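Local coordinates for protein tubulin-specific chaperone (Trypanosoma brucei, PDB 4B6W) that probably binds alpha-tubulin and microtubule plus ends as tubulin-binding cofactor B, of which this chain is the ubiquitin-like domain, at residues 5-10 with 76-81. Numbering follows the deposited sequence.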
ATOM      1  N   VAL A   5       8.952  -0.719  -2.707  1.00 26.31           N
ATOM      2  CA  VAL A   5       7.757  -1.404  -3.212  1.00 24.76           C
ATOM      3  C   VAL A   5       7.182  -0.674  -4.433  1.00 25.03           C
ATOM      4  O   VAL A   5       7.590   0.435  -4.765  1.00 24.56           O
ATOM      5  CB  VAL A   5       6.671  -1.550  -2.095  1.00 22.95           C
ATOM      6  CG1 VAL A   5       7.230  -2.317  -0.961  1.00 23.00           C
ATOM      7  CG2 VAL A   5       6.175  -0.177  -1.581  1.00 22.06           C
ATOM      8  N   SER A   6       6.242  -1.309  -5.125  1.00 25.30           N
ATOM      9  CA  SER A   6       5.487  -0.589  -6.146  1.00 26.29           C
ATOM     10  C   SER A   6       4.029  -0.414  -5.722  1.00 25.38           C
ATOM     11  O   SER A   6       3.553  -1.063  -4.823  1.00 25.27           O
ATOM     12  CB  SER A   6       5.607  -1.248  -7.531  1.00 27.87           C
ATOM     13  OG  SER A   6       5.423  -2.634  -7.455  1.00 28.56           O
ATOM     14  N   LEU A   7       3.325   0.500  -6.362  1.00 26.57           N
ATOM     15  CA  LEU A   7       1.939   0.752  -6.010  1.00 26.55           C
ATOM     16  C   LEU A   7       1.114   0.531  -7.243  1.00 27.93           C
ATOM     17  O   LEU A   7       1.470   1.017  -8.339  1.00 28.77           O
ATOM     18  CB  LEU A   7       1.723   2.173  -5.533  1.00 26.69           C
ATOM     19  CG  LEU A   7       2.482   2.716  -4.338  1.00 26.27           C
ATOM     20  CD1 LEU A   7       2.153   4.212  -4.155  1.00 26.76           C
ATOM     21  CD2 LEU A   7       2.131   1.929  -3.104  1.00 25.68           C
ATOM     22  N   THR A   8       0.019  -0.197  -7.034  1.00 27.22           N
ATOM     23  CA  THR A   8      -1.017  -0.404  -8.017  1.00 28.53           C
ATOM     24  C   THR A   8      -2.344   0.114  -7.423  1.00 28.12           C
ATOM     25  O   THR A   8      -2.431   0.382  -6.234  1.00 27.78           O
ATOM     26  CB  THR A   8      -1.133  -1.888  -8.384  1.00 28.81           C
ATOM     27  OG1 THR A   8      -1.430  -2.646  -7.198  1.00 28.29           O
ATOM     28  CG2 THR A   8       0.168  -2.403  -8.998  1.00 29.87           C
ATOM     29  N   HIS A   9      -3.364   0.240  -8.266  1.00 28.85           N
ATOM     30  CA  HIS A   9      -4.623   0.862  -7.874  1.00 29.17           C
ATOM     31  C   HIS A   9      -5.795   0.120  -8.482  1.00 28.37           C
ATOM     32  O   HIS A   9      -5.851  -0.007  -9.675  1.00 28.84           O
ATOM     33  CB  HIS A   9      -4.642   2.324  -8.359  1.00 31.19           C
ATOM     34  CG  HIS A   9      -5.810   3.102  -7.838  1.00 33.74           C
ATOM     35  ND1 HIS A   9      -6.636   3.848  -8.655  1.00 36.60           N
ATOM     36  CD2 HIS A   9      -6.302   3.236  -6.581  1.00 33.35           C
ATOM     37  CE1 HIS A   9      -7.582   4.407  -7.916  1.00 37.76           C
ATOM     38  NE2 HIS A   9      -7.413   4.035  -6.657  1.00 35.34           N
ATOM     39  N   SER A  10      -6.749  -0.312  -7.662  1.00 27.64           N
ATOM     40  CA  SER A  10      -7.893  -1.117  -8.127  1.00 28.38           C
ATOM     41  C   SER A  10      -8.834  -0.435  -9.126  1.00 30.44           C
ATOM     42  O   SER A  10      -9.633  -1.121  -9.774  1.00 31.37           O
ATOM     43  CB  SER A  10      -8.730  -1.615  -6.939  1.00 28.42           C
ATOM     44  OG  SER A  10      -9.524  -0.597  -6.362  1.00 29.53           O
ATOM     45  N   PHE A  76       7.912  -6.087  -3.043  1.00 28.36           N
ATOM     46  CA  PHE A  76       6.522  -6.392  -2.733  1.00 26.39           C
ATOM     47  C   PHE A  76       5.657  -5.305  -3.357  1.00 25.90           C
ATOM     48  O   PHE A  76       6.188  -4.267  -3.746  1.00 25.35           O
ATOM     49  CB  PHE A  76       6.291  -6.424  -1.221  1.00 25.47           C
ATOM     50  CG  PHE A  76       6.604  -7.745  -0.566  1.00 26.49           C
ATOM     51  CD1 PHE A  76       7.590  -8.579  -1.055  1.00 28.02           C
ATOM     52  CD2 PHE A  76       5.933  -8.120   0.581  1.00 26.61           C
ATOM     53  CE1 PHE A  76       7.875  -9.782  -0.428  1.00 29.86           C
ATOM     54  CE2 PHE A  76       6.225  -9.315   1.231  1.00 28.24           C
ATOM     55  CZ  PHE A  76       7.192 -10.146   0.721  1.00 29.85           C
ATOM     56  N   VAL A  77       4.337  -5.537  -3.426  1.00 25.01           N
ATOM     57  CA  VAL A  77       3.434  -4.631  -4.113  1.00 24.88           C
ATOM     58  C   VAL A  77       2.345  -4.239  -3.150  1.00 24.95           C
ATOM     59  O   VAL A  77       1.705  -5.097  -2.512  1.00 24.52           O
ATOM     60  CB  VAL A  77       2.824  -5.297  -5.378  1.00 25.54           C
ATOM     61  CG1 VAL A  77       1.784  -4.410  -6.033  1.00 24.68           C
ATOM     62  CG2 VAL A  77       3.924  -5.655  -6.376  1.00 26.20           C
ATOM     63  N   ILE A  78       2.161  -2.936  -2.980  1.00 25.11           N
ATOM     64  CA  ILE A  78       1.040  -2.472  -2.185  1.00 25.36           C
ATOM     65  C   ILE A  78      -0.039  -2.108  -3.198  1.00 25.92           C
ATOM     66  O   ILE A  78       0.168  -1.197  -4.032  1.00 25.30           O
ATOM     67  CB  ILE A  78       1.388  -1.248  -1.331  1.00 26.62           C
ATOM     68  CG1 ILE A  78       2.286  -1.625  -0.145  1.00 27.08           C
ATOM     69  CG2 ILE A  78       0.112  -0.610  -0.789  1.00 27.12           C
ATOM     70  CD1 ILE A  78       2.748  -0.452   0.679  1.00 26.10           C
ATOM     71  N   HIS A  79      -1.165  -2.834  -3.151  1.00 26.00           N
ATOM     72  CA  HIS A  79      -2.283  -2.615  -4.074  1.00 26.34           C
ATOM     73  C   HIS A  79      -3.357  -1.823  -3.352  1.00 26.32           C
ATOM     74  O   HIS A  79      -3.785  -2.189  -2.258  1.00 26.75           O
ATOM     75  CB  HIS A  79      -2.816  -3.948  -4.588  1.00 26.47           C
ATOM     76  CG  HIS A  79      -4.025  -3.830  -5.460  1.00 27.69           C
ATOM     77  ND1 HIS A  79      -3.997  -3.221  -6.700  1.00 27.87           N
ATOM     78  CD2 HIS A  79      -5.300  -4.273  -5.285  1.00 28.58           C
ATOM     79  CE1 HIS A  79      -5.197  -3.294  -7.250  1.00 29.07           C
ATOM     80  NE2 HIS A  79      -6.007  -3.928  -6.415  1.00 29.19           N
ATOM     81  N   VAL A  80      -3.769  -0.712  -3.953  1.00 26.65           N
ATOM     82  CA  VAL A  80      -4.750   0.173  -3.332  1.00 27.32           C
ATOM     83  C   VAL A  80      -6.184  -0.154  -3.806  1.00 28.21           C
ATOM     84  O   VAL A  80      -6.513   0.034  -4.979  1.00 28.93           O
ATOM     85  CB  VAL A  80      -4.388   1.661  -3.620  1.00 27.94           C
ATOM     86  CG1 VAL A  80      -5.374   2.603  -2.969  1.00 28.68           C
ATOM     87  CG2 VAL A  80      -2.951   1.942  -3.161  1.00 27.40           C
ATOM     88  N   VAL A  81      -7.025  -0.646  -2.895  1.00 27.85           N
ATOM     89  CA  VAL A  81      -8.393  -0.935  -3.232  1.00 29.69           C
ATOM     90  C   VAL A  81      -9.241   0.299  -2.918  1.00 31.59           C
ATOM     91  O   VAL A  81      -9.218   0.811  -1.815  1.00 31.50           O
ATOM     92  CB  VAL A  81      -8.926  -2.191  -2.508  1.00 30.25           C
ATOM     93  CG1 VAL A  81     -10.303  -2.560  -3.070  1.00 31.70           C
ATOM     94  CG2 VAL A  81      -7.955  -3.346  -2.659  1.00 28.26           C
TER
HETATM   95  O   HOH W   1       7.331  -4.007  -6.340  1.00 36.45           O
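Thr8 and His79 are paired neighbours on two parallel strands, and their side chains cross at about a right angle. Thr8 OG1 lies near the plane of the imidazole, at its edge, and is hydrogen-bonded to His79 ND1 at 2.7 Å. The histidine reaches it because CG is anti to its backbone N (chi1 176°), which swings the ring toward strand 2-9. The ring then reaches on to Ser10, with CE1 3.4 Å from Ser10 N and NE2 3.6 Å from Ser10 CB. Thr8 CG2 turns to Val77 CG1, 3.9 Å away. On this same face a water links Ser6 OG to Phe76 O.

Leu7, Ile78, His9 and Val80 occupy the other face. Leu7 and Ile78 lie alongside each other and point the same way, with Leu7 CD2 3.7 Å from Ile78 CB. Val80 presents CB to the edge of the His9 ring, in its plane. Between the faces, the backbones of Ser6 and Thr8 bond to Phe76, Ile78 and Val80 in parallel register, ending with Ser10 N on Val80 O (2.7 Å).

These are adjacent interior strands of the ubiquitin-like beta-grasp sheet. Strand 15-22 flanks 2-9, and strand 45-50 flanks 77-82. Helix 27-35 packs on the Leu7 and Val80 face through Val34, while Phe38 stacks on His9.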